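Local coordinates for protein alpha-1,2-mannosidase (Bacteroides thetaiotaomicron, PDB 2WW2) that hydrolyses alpha-mannosidic linkages with inversion of anomeric configuration, as a calcium-dependent member of glycoside hydrolase family 92, at residues I82-G87 against N118-S123; F133-P138 against E227-R232; E141-V146 against F221-G226; M186-P191 against A217-D222. All coordinates share one frame; numbering follows the deposited sequence.

How the contacts relate
In the family 92 N-terminal domain, contact 2 lies within one layer of a beta-sandwich, while contacts 1 and 4 connect facing layers. Contacts 1 and 3 are buried; contacts 2 and 4 are partly buried and have more open edges. Contact 2 is true strand pairing, with a salt bridge on its outer side. Contacts 1 and 4 have no direct hydrogen bond across them: the first is made through aliphatic groups and the second through aromatic ones, with waters near the more open ends. In contact 3 a glutamine amide grips the loop that follows strand 216-221. F221 and D222 belong to both contacts 3 and 4, while L229 of contact 2 packs against V145 and F221 of contact 3.

Contact 1. Residues I82-G87 against N118-S123; sequences IMPLAG and NGLQTS
The amide nitrogen ND2 of N118 works on A86 through two waters. Water 1 accepts from ND2 at 2.8 Å and also from the A86 backbone N at 2.9 Å; water 2 accepts from the same N118 ND2 at 3.0 Å and donates to A86 O at a longer 3.2 Å. Both polar atoms of one strand residue are thus reached by a single side-chain nitrogen without direct bonding. The amide is held from its other end, where N118 OD1 receives the L120 backbone N at 3.0 Å, an Asx turn with a nearly straight N-H···O angle of 167°. A first torsion of 61°, which tucks CG between the backbone N and carbonyl carbon, folds the amide back for this double use.

Beyond the turn the two segments run roughly antiparallel but too far apart for backbone pairing: they belong to facing layers of the beta-sandwich, strand 80-86 in one and strand 121-126 in the other. L120 fills the interval by spreading its branches. CD1 presses on the peptide of L85 and A86, 3.7 Å from A86 N, while CD2 meets P84 CG at 4.0 Å. The proline crosses the leucine at about a right angle, and its CG also touches T122 CB at 4.1 Å. T122 OG1 is engaged within its own layer, bonded to E134 O.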
loop_
_atom_site.group_PDB
_atom_site.type_symbol
_atom_site.label_atom_id
_atom_site.label_comp_id
_atom_site.label_asym_id
_atom_site.label_seq_id
_atom_site.Cartn_x
_atom_site.Cartn_y
_atom_site.Cartn_z
ATOM N N ILE A 82 -29.841 19.767 29.193
ATOM C CA ILE A 82 -31.198 20.264 29.224
ATOM C C ILE A 82 -31.824 19.781 27.908
ATOM O O ILE A 82 -31.182 19.853 26.870
ATOM C CB ILE A 82 -31.188 21.809 29.243
ATOM C CG1 ILE A 82 -30.726 22.334 30.608
ATOM C CG2 ILE A 82 -32.553 22.367 28.894
ATOM C CD1 ILE A 82 -30.357 23.821 30.581
ATOM N N MET A 83 -33.050 19.260 27.960
ATOM C CA MET A 83 -33.689 18.722 26.766
ATOM C C MET A 83 -35.173 19.067 26.752
ATOM O O MET A 83 -35.955 18.538 27.532
ATOM C CB MET A 83 -33.505 17.192 26.684
ATOM C CG MET A 83 -34.066 16.603 25.402
ATOM S SD MET A 83 -33.307 17.335 23.920
ATOM C CE MET A 83 -34.050 16.290 22.675
ATOM N N PRO A 84 -35.575 19.971 25.856
ATOM C CA PRO A 84 -37.011 20.197 25.726
ATOM C C PRO A 84 -37.655 19.025 24.971
ATOM O O PRO A 84 -37.018 18.422 24.104
ATOM C CB PRO A 84 -37.093 21.506 24.938
ATOM C CG PRO A 84 -35.803 21.594 24.197
ATOM C CD PRO A 84 -34.765 20.849 25.003
ATOM N N LEU A 85 -38.900 18.684 25.313
ATOM C CA LEU A 85 -39.592 17.565 24.687
ATOM C C LEU A 85 -41.046 17.945 24.418
ATOM O O LEU A 85 -41.663 18.641 25.220
ATOM C CB LEU A 85 -39.585 16.330 25.599
ATOM C CG LEU A 85 -38.252 15.623 25.897
ATOM C CD1 LEU A 85 -38.504 14.551 26.953
ATOM C CD2 LEU A 85 -37.617 15.000 24.614
ATOM N N ALA A 86 -41.592 17.469 23.307
ATOM C CA ALA A 86 -42.998 17.644 23.038
ATOM C C ALA A 86 -43.639 16.273 23.064
ATOM O O ALA A 86 -43.053 15.297 22.575
ATOM C CB ALA A 86 -43.208 18.292 21.669
ATOM N N GLY A 87 -44.833 16.195 23.641
ATOM C CA GLY A 87 -45.592 14.959 23.615
ATOM C C GLY A 87 -45.283 14.053 24.777
ATOM O O GLY A 87 -45.774 14.263 25.873
ATOM N N ASN A 118 -40.850 16.683 14.978
ATOM C CA ASN A 118 -42.192 16.914 15.534
ATOM C C ASN A 118 -42.552 18.406 15.589
ATOM O O ASN A 118 -43.620 18.778 16.072
ATOM C CB ASN A 118 -42.347 16.278 16.930
ATOM C CG ASN A 118 -41.369 16.855 17.945
ATOM O OD1 ASN A 118 -40.750 17.879 17.690
ATOM N ND2 ASN A 118 -41.224 16.200 19.097
ATOM N N GLY A 119 -41.651 19.250 15.109
ATOM C CA GLY A 119 -41.920 20.675 15.018
ATOM C C GLY A 119 -41.416 21.497 16.191
ATOM O O GLY A 119 -41.468 22.727 16.156
ATOM N N LEU A 120 -40.907 20.841 17.235
ATOM C CA LEU A 120 -40.382 21.600 18.359
ATOM C C LEU A 120 -39.108 22.306 17.911
ATOM O O LEU A 120 -38.216 21.678 17.342
ATOM C CB LEU A 120 -40.083 20.683 19.555
ATOM C CG LEU A 120 -39.596 21.382 20.839
ATOM C CD1 LEU A 120 -40.058 20.582 22.093
ATOM C CD2 LEU A 120 -38.067 21.611 20.868
ATOM N N GLN A 121 -39.020 23.614 18.153
ATOM C CA GLN A 121 -37.808 24.340 17.780
ATOM C C GLN A 121 -37.120 24.833 19.032
ATOM O O GLN A 121 -37.780 25.230 19.991
ATOM C CB GLN A 121 -38.135 25.517 16.849
ATOM C CG GLN A 121 -36.888 26.336 16.406
ATOM C CD GLN A 121 -36.506 27.428 17.388
ATOM O OE1 GLN A 121 -37.335 27.908 18.160
ATOM N NE2 GLN A 121 -35.241 27.834 17.362
ATOM N N THR A 122 -35.797 24.800 19.042
ATOM C CA THR A 122 -35.054 25.365 20.163
ATOM C C THR A 122 -33.740 25.963 19.680
ATOM O O THR A 122 -33.173 25.505 18.683
ATOM C CB THR A 122 -34.818 24.312 21.279
ATOM O OG1 THR A 122 -34.204 24.943 22.413
ATOM C CG2 THR A 122 -33.931 23.199 20.804
ATOM N N SER A 123 -33.293 27.033 20.334
ATOM C CA SER A 123 -31.927 27.488 20.121
ATOM C C SER A 123 -31.295 27.922 21.435
ATOM O O SER A 123 -31.994 28.195 22.435
ATOM C CB SER A 123 -31.825 28.573 19.046
ATOM O OG SER A 123 -32.169 29.859 19.529
HETATM O O HOH W 1 -39.655 16.365 21.464
HETATM O O HOH W 2 -43.336 14.180 19.588
#

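Contact 2. Residues F133-P138 against E227-R232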
loop_
_atom_site.group_PDB
_atom_site.type_symbol
_atom_site.label_atom_id
_atom_site.label_comp_id
_atom_site.label_asym_id
_atom_site.label_seq_id
_atom_site.Cartn_x
_atom_site.Cartn_y
_atom_site.Cartn_z
ATOM N N PHE A 133 -31.655 29.613 26.395
ATOM C CA PHE A 133 -32.379 28.859 25.372
ATOM C C PHE A 133 -33.675 29.602 25.037
ATOM O O PHE A 133 -34.249 30.274 25.907
ATOM C CB PHE A 133 -32.843 27.491 25.913
ATOM C CG PHE A 133 -31.739 26.481 26.145
ATOM C CD1 PHE A 133 -31.679 25.307 25.388
ATOM C CD2 PHE A 133 -30.786 26.688 27.134
ATOM C CE1 PHE A 133 -30.674 24.364 25.606
ATOM C CE2 PHE A 133 -29.768 25.739 27.351
ATOM C CZ PHE A 133 -29.718 24.581 26.596
ATOM N N GLU A 134 -34.176 29.421 23.816
ATOM C CA GLU A 134 -35.580 29.695 23.531
ATOM C C GLU A 134 -36.153 28.337 23.143
ATOM O O GLU A 134 -35.448 27.516 22.557
ATOM C CB GLU A 134 -35.727 30.671 22.356
ATOM C CG GLU A 134 -35.279 29.999 21.015
ATOM C CD GLU A 134 -35.321 30.908 19.787
ATOM O OE1 GLU A 134 -36.155 31.855 19.754
ATOM O OE2 GLU A 134 -34.504 30.655 18.851
ATOM N N VAL A 135 -37.406 28.058 23.498
ATOM C CA VAL A 135 -38.048 26.850 23.011
ATOM C C VAL A 135 -39.418 27.228 22.442
ATOM O O VAL A 135 -40.179 27.925 23.104
ATOM C CB VAL A 135 -38.258 25.791 24.125
ATOM C CG1 VAL A 135 -38.933 24.552 23.524
ATOM C CG2 VAL A 135 -36.929 25.422 24.842
ATOM N N SER A 136 -39.702 26.797 21.211
ATOM C CA SER A 136 -41.024 26.932 20.621
ATOM C C SER A 136 -41.701 25.552 20.582
ATOM O O SER A 136 -41.296 24.677 19.806
ATOM C CB SER A 136 -40.881 27.494 19.204
ATOM O OG SER A 136 -42.138 27.718 18.612
ATOM N N PHE A 137 -42.712 25.335 21.421
ATOM C CA PHE A 137 -43.356 24.012 21.515
ATOM C C PHE A 137 -44.425 23.850 20.433
ATOM O O PHE A 137 -45.118 24.802 20.134
ATOM C CB PHE A 137 -44.039 23.835 22.889
ATOM C CG PHE A 137 -43.074 23.640 24.043
ATOM C CD1 PHE A 137 -42.471 22.411 24.264
ATOM C CD2 PHE A 137 -42.795 24.680 24.902
ATOM C CE1 PHE A 137 -41.612 22.220 25.321
ATOM C CE2 PHE A 137 -41.930 24.507 25.966
ATOM C CZ PHE A 137 -41.328 23.270 26.168
ATOM N N PRO A 138 -44.591 22.636 19.875
ATOM C CA PRO A 138 -45.700 22.447 18.931
ATOM C C PRO A 138 -47.027 22.605 19.648
ATOM O O PRO A 138 -47.181 22.145 20.772
ATOM C CB PRO A 138 -45.549 21.000 18.441
ATOM C CG PRO A 138 -44.469 20.372 19.278
ATOM C CD PRO A 138 -43.734 21.446 20.026
ATOM N N GLU A 227 -46.141 32.144 22.026
ATOM C CA GLU A 227 -45.095 32.504 22.982
ATOM C C GLU A 227 -43.977 31.457 22.996
ATOM O O GLU A 227 -44.163 30.348 22.527
ATOM C CB GLU A 227 -45.669 32.704 24.397
ATOM C CG GLU A 227 -46.653 33.878 24.504
ATOM C CD GLU A 227 -47.030 34.206 25.950
ATOM O OE1 GLU A 227 -46.408 33.671 26.899
ATOM O OE2 GLU A 227 -47.960 35.005 26.142
ATOM N N LYS A 228 -42.819 31.828 23.525
ATOM C CA LYS A 228 -41.682 30.914 23.595
ATOM C C LYS A 228 -41.219 30.833 25.037
ATOM O O LYS A 228 -41.330 31.809 25.779
ATOM C CB LYS A 228 -40.534 31.387 22.695
ATOM C CG LYS A 228 -40.912 31.442 21.195
ATOM C CD LYS A 228 -39.728 31.895 20.339
ATOM C CE LYS A 228 -39.384 33.364 20.615
ATOM N NZ LYS A 228 -38.334 33.878 19.671
ATOM N N LEU A 229 -40.707 29.668 25.424
ATOM C CA LEU A 229 -40.118 29.494 26.742
ATOM C C LEU A 229 -38.675 29.969 26.667
ATOM O O LEU A 229 -37.951 29.617 25.725
ATOM C CB LEU A 229 -40.120 28.004 27.118
ATOM C CG LEU A 229 -39.521 27.627 28.477
ATOM C CD1 LEU A 229 -40.452 28.077 29.618
ATOM C CD2 LEU A 229 -39.272 26.127 28.539
ATOM N N THR A 230 -38.249 30.760 27.648
ATOM C CA THR A 230 -36.837 31.071 27.797
ATOM C C THR A 230 -36.279 30.285 28.978
ATOM O O THR A 230 -36.938 30.155 30.009
ATOM C CB THR A 230 -36.618 32.573 28.044
ATOM O OG1 THR A 230 -37.039 33.303 26.889
ATOM C CG2 THR A 230 -35.148 32.861 28.288
ATOM N N ILE A 231 -35.081 29.726 28.813
ATOM C CA ILE A 231 -34.397 29.044 29.913
ATOM C C ILE A 231 -33.066 29.742 30.070
ATOM O O ILE A 231 -32.322 29.873 29.101
ATOM C CB ILE A 231 -34.090 27.568 29.593
ATOM C CG1 ILE A 231 -35.335 26.852 29.054
ATOM C CG2 ILE A 231 -33.565 26.830 30.867
ATOM C CD1 ILE A 231 -35.086 25.381 28.654
ATOM N N ARG A 232 -32.764 30.187 31.286
ATOM C CA ARG A 232 -31.503 30.872 31.563
ATOM C C ARG A 232 -30.740 29.994 32.507
ATOM O O ARG A 232 -31.321 29.497 33.464
ATOM C CB ARG A 232 -31.743 32.225 32.250
ATOM C CG ARG A 232 -32.592 33.169 31.420
ATOM C CD ARG A 232 -32.937 34.483 32.180
ATOM N NE ARG A 232 -33.893 35.213 31.361
ATOM C CZ ARG A 232 -35.197 35.249 31.605
ATOM N NH1 ARG A 232 -35.689 34.656 32.685
ATOM N NH2 ARG A 232 -36.005 35.892 30.771
HETATM O O HOH W 3 -35.104 33.248 24.796
HETATM O O HOH W 4 -44.152 29.926 19.842
HETATM O O HOH W 5 -44.027 27.477 22.779
#
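Strands 133-136 and 229-232 run antiparallel, their axes approaching to 4.7 Å with N-to-C directions 155° apart. F133 faces I231 and V135 faces L229 as hydrogen-bonded pairs, with E134 and T230 forming the non-hydrogen-bonded pair between them. F133 N donates to I231 O at 2.8 Å, and the return bond from I231 N to F133 O is longer at 3.1 Å, its donor tilted 33° from the carbonyl plane. At the next hydrogen-bonded pair, V135 N reaches L229 O at 2.8 Å and L229 N reaches V135 O at 2.9 Å.

With CG between the backbone N and the carbonyl carbon (chi1 69°) and an extended chain beyond, E134 lies alongside K228, pointing the same way, and closes a salt bridge of 3.0 Å between E134 OE1 and K228 NZ. The lysine nitrogen sits almost in line with the CD-OE1 bond. The carboxylate has further partners: OE2 takes hydrogen bonds from S123 OG and Q121 NE2. On the other face F133 CB rests against I231 CB at 3.9 Å. Past S136, F137 brings CE2 to within 4.0 Å of L229 CD2, which lies at the ring's edge, close to its plane, while V135 CG1 sits over the centre of one ring face.

Strand 229-236 is flanked by 130-136 and 182-188. V256 and Q257 of helix 256-271 touch E134, and Q257 also touches K228, whereas F133, V135 and I231 look inward to I82 and P84 of strand 80-86.

Contact 3. Residues E141-V146 against F221-G226; sequences EDQYVV and FDVPAG
Q143 spans to F221 and V223 with an extended side chain. Its CB passes 3.8 Å from F221 O, CG continues past the same carbonyl, and CD lies 3.6 Å from V223 N. With CG anti to the carbonyl carbon (chi1 -56°) and the chain straight beyond it, the amide meets the V223 backbone with its O and N, V223 O lying nearly in its plane. Q143 OE1 accepts from V223 N at 2.8 Å, the donor standing 18° off the carbonyl plane. Q143 NE2 donates to V223 O at 3.2 Å, along a nearly straight line of 171° and on a lone pair of that oxygen. The V223 methyl CG2 lies 3.4 Å from Q143 OE1.

In effect, a side-chain amide stands in for a neighbouring strand. Strand 143-148 pairs with 216-221 in one layer of the beta-sandwich, and as the chain passes to 229-236 in the facing layer, the glutamine holds the first part of the connection. The backbone contributes F221 N to Q143 O at 2.9 Å, and a water accepts from Q143 N while donating to F221 O. Deeper in, V145 CG2 lies obliquely to the F221 ring, 3.6 Å from CE2, and F137 lies against the aliphatic part of Q143.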
loop_
_atom_site.group_PDB
_atom_site.type_symbol
_atom_site.label_atom_id
_atom_site.label_comp_id
_atom_site.label_asym_id
_atom_site.label_seq_id
_atom_site.Cartn_x
_atom_site.Cartn_y
_atom_site.Cartn_z
ATOM N N GLU A 141 -49.531 19.830 22.127
ATOM C CA GLU A 141 -48.788 18.679 22.611
ATOM C C GLU A 141 -48.292 19.027 24.004
ATOM O O GLU A 141 -48.023 20.202 24.281
ATOM C CB GLU A 141 -47.553 18.382 21.725
ATOM C CG GLU A 141 -47.830 17.926 20.294
ATOM C CD GLU A 141 -48.690 16.688 20.214
ATOM O OE1 GLU A 141 -48.590 15.807 21.101
ATOM O OE2 GLU A 141 -49.478 16.590 19.245
ATOM N N ASP A 142 -48.131 18.027 24.867
ATOM C CA ASP A 142 -47.547 18.282 26.199
ATOM C C ASP A 142 -46.179 18.941 26.020
ATOM O O ASP A 142 -45.479 18.655 25.052
ATOM C CB ASP A 142 -47.418 16.983 27.015
ATOM C CG ASP A 142 -48.783 16.378 27.388
ATOM O OD1 ASP A 142 -49.769 17.128 27.454
ATOM O OD2 ASP A 142 -48.867 15.156 27.617
ATOM N N GLN A 143 -45.806 19.805 26.958
ATOM C CA GLN A 143 -44.588 20.598 26.882
ATOM C C GLN A 143 -43.709 20.281 28.089
ATOM O O GLN A 143 -44.101 20.552 29.221
ATOM C CB GLN A 143 -44.943 22.092 26.928
ATOM C CG GLN A 143 -45.936 22.565 25.856
ATOM C CD GLN A 143 -46.301 24.041 26.028
ATOM O OE1 GLN A 143 -45.910 24.664 27.010
ATOM N NE2 GLN A 143 -47.075 24.598 25.078
ATOM N N TYR A 144 -42.529 19.726 27.854
ATOM C CA TYR A 144 -41.607 19.429 28.946
ATOM C C TYR A 144 -40.212 19.969 28.714
ATOM O O TYR A 144 -39.797 20.184 27.590
ATOM C CB TYR A 144 -41.439 17.929 29.108
ATOM C CG TYR A 144 -42.708 17.153 29.358
ATOM C CD1 TYR A 144 -43.217 17.002 30.647
ATOM C CD2 TYR A 144 -43.373 16.542 28.307
ATOM C CE1 TYR A 144 -44.378 16.268 30.871
ATOM C CE2 TYR A 144 -44.524 15.813 28.519
ATOM C CZ TYR A 144 -45.019 15.678 29.797
ATOM O OH TYR A 144 -46.154 14.939 29.982
ATOM N N VAL A 145 -39.477 20.140 29.804
ATOM C CA VAL A 145 -38.033 20.222 29.730
ATOM C C VAL A 145 -37.505 19.203 30.729
ATOM O O VAL A 145 -37.984 19.148 31.868
ATOM C CB VAL A 145 -37.538 21.639 30.105
ATOM C CG1 VAL A 145 -35.998 21.668 30.206
ATOM C CG2 VAL A 145 -38.091 22.685 29.109
ATOM N N VAL A 146 -36.529 18.398 30.307
ATOM C CA VAL A 146 -35.856 17.473 31.201
ATOM C C VAL A 146 -34.458 17.999 31.477
ATOM O O VAL A 146 -33.735 18.396 30.544
ATOM C CB VAL A 146 -35.736 16.060 30.604
ATOM C CG1 VAL A 146 -34.810 15.170 31.472
ATOM C CG2 VAL A 146 -37.125 15.431 30.446
ATOM N N PHE A 221 -44.864 22.546 31.146
ATOM C CA PHE A 221 -45.309 23.928 30.958
ATOM C C PHE A 221 -46.650 24.040 30.247
ATOM O O PHE A 221 -47.210 23.048 29.788
ATOM C CB PHE A 221 -44.242 24.750 30.210
ATOM C CG PHE A 221 -42.918 24.771 30.912
ATOM C CD1 PHE A 221 -42.658 25.710 31.900
ATOM C CD2 PHE A 221 -41.959 23.807 30.634
ATOM C CE1 PHE A 221 -41.440 25.709 32.571
ATOM C CE2 PHE A 221 -40.750 23.791 31.295
ATOM C CZ PHE A 221 -40.477 24.738 32.260
ATOM N N ASP A 222 -47.159 25.262 30.179
ATOM C CA ASP A 222 -48.374 25.541 29.429
ATOM C C ASP A 222 -48.183 26.874 28.732
ATOM O O ASP A 222 -48.985 27.799 28.898
ATOM C CB ASP A 222 -49.586 25.599 30.355
ATOM C CG ASP A 222 -50.883 25.593 29.594
ATOM O OD1 ASP A 222 -50.871 25.217 28.401
ATOM O OD2 ASP A 222 -51.916 25.962 30.184
ATOM N N VAL A 223 -47.100 26.977 27.970
ATOM C CA VAL A 223 -46.797 28.190 27.223
ATOM C C VAL A 223 -47.914 28.454 26.213
ATOM O O VAL A 223 -48.271 27.563 25.441
ATOM C CB VAL A 223 -45.459 28.059 26.466
ATOM C CG1 VAL A 223 -45.146 29.373 25.712
ATOM C CG2 VAL A 223 -44.314 27.691 27.435
ATOM N N PRO A 224 -48.472 29.678 26.202
ATOM C CA PRO A 224 -49.557 29.908 25.236
ATOM C C PRO A 224 -49.066 29.936 23.787
ATOM O O PRO A 224 -47.913 30.286 23.518
ATOM C CB PRO A 224 -50.130 31.288 25.638
ATOM C CG PRO A 224 -49.470 31.663 26.969
ATOM C CD PRO A 224 -48.198 30.843 27.067
ATOM N N ALA A 225 -49.928 29.565 22.850
ATOM C CA ALA A 225 -49.564 29.649 21.437
ATOM C C ALA A 225 -48.988 31.023 21.102
ATOM O O ALA A 225 -49.473 32.046 21.591
ATOM C CB ALA A 225 -50.775 29.352 20.558
ATOM N N GLY A 226 -47.953 31.054 20.268
ATOM C CA GLY A 226 -47.328 32.320 19.899
ATOM C C GLY A 226 -46.209 32.742 20.837
ATOM O O GLY A 226 -45.415 33.611 20.493
HETATM O O HOH W 6 -47.961 20.866 28.606
#

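Contact 4. Residues M186-P191 against A217-D222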
loop_
_atom_site.group_PDB
_atom_site.type_symbol
_atom_site.label_atom_id
_atom_site.label_comp_id
_atom_site.label_asym_id
_atom_site.label_seq_id
_atom_site.Cartn_x
_atom_site.Cartn_y
_atom_site.Cartn_z
ATOM N N MET A 186 -30.780 27.218 36.958
ATOM C CA MET A 186 -31.490 27.670 35.778
ATOM C C MET A 186 -32.853 28.236 36.141
ATOM O O MET A 186 -33.423 27.925 37.192
ATOM C CB MET A 186 -31.622 26.537 34.768
ATOM C CG MET A 186 -32.491 25.413 35.215
ATOM S SD MET A 186 -32.442 24.042 34.042
ATOM C CE MET A 186 -30.896 23.292 34.535
ATOM N N GLU A 187 -33.363 29.083 35.269
ATOM C CA GLU A 187 -34.618 29.739 35.533
ATOM C C GLU A 187 -35.458 29.615 34.280
ATOM O O GLU A 187 -34.909 29.665 33.184
ATOM C CB GLU A 187 -34.348 31.207 35.844
ATOM C CG GLU A 187 -35.609 32.016 36.116
ATOM C CD GLU A 187 -35.331 33.501 36.171
ATOM O OE1 GLU A 187 -34.729 34.045 35.225
ATOM O OE2 GLU A 187 -35.708 34.124 37.167
ATOM N N PHE A 188 -36.769 29.417 34.446
ATOM C CA PHE A 188 -37.689 29.284 33.319
ATOM C C PHE A 188 -38.614 30.499 33.301
ATOM O O PHE A 188 -39.018 31.013 34.361
ATOM C CB PHE A 188 -38.493 27.976 33.429
ATOM C CG PHE A 188 -37.625 26.732 33.410
ATOM C CD1 PHE A 188 -37.401 26.045 32.227
ATOM C CD2 PHE A 188 -36.995 26.287 34.558
ATOM C CE1 PHE A 188 -36.584 24.913 32.195
ATOM C CE2 PHE A 188 -36.173 25.155 34.536
ATOM C CZ PHE A 188 -35.973 24.467 33.357
ATOM N N SER A 189 -38.966 30.951 32.107
ATOM C CA SER A 189 -39.750 32.167 31.979
ATOM C C SER A 189 -41.227 31.966 32.313
ATOM O O SER A 189 -41.929 32.923 32.636
ATOM C CB SER A 189 -39.611 32.718 30.553
ATOM O OG SER A 189 -40.062 31.758 29.606
ATOM N N HIS A 190 -41.705 30.732 32.226
ATOM C CA HIS A 190 -43.136 30.463 32.354
ATOM C C HIS A 190 -43.409 29.556 33.549
ATOM O O HIS A 190 -42.515 28.835 33.995
ATOM C CB HIS A 190 -43.656 29.827 31.062
ATOM C CG HIS A 190 -43.876 30.811 29.955
ATOM N ND1 HIS A 190 -42.843 31.349 29.216
ATOM C CD2 HIS A 190 -45.017 31.348 29.454
ATOM C CE1 HIS A 190 -43.336 32.187 28.320
ATOM N NE2 HIS A 190 -44.654 32.200 28.441
ATOM N N PRO A 191 -44.643 29.599 34.081
ATOM C CA PRO A 191 -45.017 28.791 35.239
ATOM C C PRO A 191 -44.798 27.304 35.017
ATOM O O PRO A 191 -45.120 26.769 33.943
ATOM C CB PRO A 191 -46.520 29.036 35.374
ATOM C CG PRO A 191 -46.742 30.386 34.739
ATOM C CD PRO A 191 -45.737 30.494 33.641
ATOM N N ALA A 217 -34.665 15.547 36.264
ATOM C CA ALA A 217 -35.881 16.195 36.755
ATOM C C ALA A 217 -36.638 16.629 35.537
ATOM O O ALA A 217 -36.030 16.897 34.486
ATOM C CB ALA A 217 -35.548 17.401 37.610
ATOM N N TYR A 218 -37.953 16.685 35.656
ATOM C CA TYR A 218 -38.750 17.235 34.565
ATOM C C TYR A 218 -39.612 18.373 35.060
ATOM O O TYR A 218 -39.994 18.423 36.225
ATOM C CB TYR A 218 -39.612 16.157 33.885
ATOM C CG TYR A 218 -40.917 15.854 34.590
ATOM C CD1 TYR A 218 -42.050 16.649 34.366
ATOM C CD2 TYR A 218 -41.022 14.786 35.474
ATOM C CE1 TYR A 218 -43.246 16.374 34.997
ATOM C CE2 TYR A 218 -42.222 14.516 36.120
ATOM C CZ TYR A 218 -43.325 15.313 35.863
ATOM O OH TYR A 218 -44.516 15.053 36.492
ATOM N N LEU A 219 -39.904 19.285 34.141
ATOM C CA LEU A 219 -40.795 20.392 34.356
ATOM C C LEU A 219 -41.760 20.373 33.190
ATOM O O LEU A 219 -41.342 20.137 32.057
ATOM C CB LEU A 219 -40.007 21.701 34.326
ATOM C CG LEU A 219 -38.969 21.783 35.445
ATOM C CD1 LEU A 219 -37.596 21.375 34.909
ATOM C CD2 LEU A 219 -38.943 23.178 35.998
ATOM N N LYS A 220 -43.046 20.581 33.477
ATOM C CA LYS A 220 -44.069 20.630 32.444
ATOM C C LYS A 220 -44.638 22.047 32.363
ATOM O O LYS A 220 -44.876 22.680 33.400
ATOM C CB LYS A 220 -45.181 19.629 32.781
ATOM C CG LYS A 220 -46.243 19.457 31.703
ATOM C CD LYS A 220 -47.256 18.401 32.177
ATOM C CE LYS A 220 -48.044 17.800 31.030
ATOM N NZ LYS A 220 -48.965 18.797 30.420
ATOM N N PHE A 221 -44.864 22.546 31.146
ATOM C CA PHE A 221 -45.309 23.928 30.958
ATOM C C PHE A 221 -46.650 24.040 30.247
ATOM O O PHE A 221 -47.210 23.048 29.788
ATOM C CB PHE A 221 -44.242 24.750 30.210
ATOM C CG PHE A 221 -42.918 24.771 30.912
ATOM C CD1 PHE A 221 -42.658 25.710 31.900
ATOM C CD2 PHE A 221 -41.959 23.807 30.634
ATOM C CE1 PHE A 221 -41.440 25.709 32.571
ATOM C CE2 PHE A 221 -40.750 23.791 31.295
ATOM C CZ PHE A 221 -40.477 24.738 32.260
ATOM N N ASP A 222 -47.159 25.262 30.179
ATOM C CA ASP A 222 -48.374 25.541 29.429
ATOM C C ASP A 222 -48.183 26.874 28.732
ATOM O O ASP A 222 -48.985 27.799 28.898
ATOM C CB ASP A 222 -49.586 25.599 30.355
ATOM C CG ASP A 222 -50.883 25.593 29.594
ATOM O OD1 ASP A 222 -50.871 25.217 28.401
ATOM O OD2 ASP A 222 -51.916 25.962 30.184
HETATM O O HOH W 7 -46.275 27.504 31.687
#
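F188 and F221 bring their rings together at an oblique angle, centroids 5.3 Å apart and planes inclined by 37°, a geometry that is neither a stack nor edge-to-face. The fit is tight: CZ of F221 comes to 3.3 Å from CD1 of F188. As side chains the two cross at about a right angle. F188 holds CG anti to its carbonyl carbon (chi1 -61°), and the end of F221 lies across the inner part of its ring. The outer part of the same side of that ring is taken by L219. Its CD2 sits 3.7 Å from F188 CE2 and makes an off-centre CH-pi contact, 4.2 Å from the F188 ring centroid. The leucine's chi2 of 97°, away from a staggered value, sets CD2 there and CD1 near CZ.

F221 also meets two carbonyls. H190 O lies in the ring plane, at the edge, 3.6 Å from F221 CE1, and P191 O approaches F221 CD1 obliquely at 3.4 Å. The latter oxygen also takes a bond of 2.6 Å from a water, which in turn accepts from D222 N at 2.8 Å, linking the ends of the two segments at the more exposed side. The H190 ring is held by two partners: ND1 shares a hydrogen bond with S189 OG, and NE2 bonds E227 OE1.

Strand 182-188 lies between 164-169 and 229-236, and strand 216-221 between 143-148 and 194-198. The aromatic pair therefore bridges the two layers, with V165 touching F188 and L219, I231 against F188, and V192 beside L219 and F221.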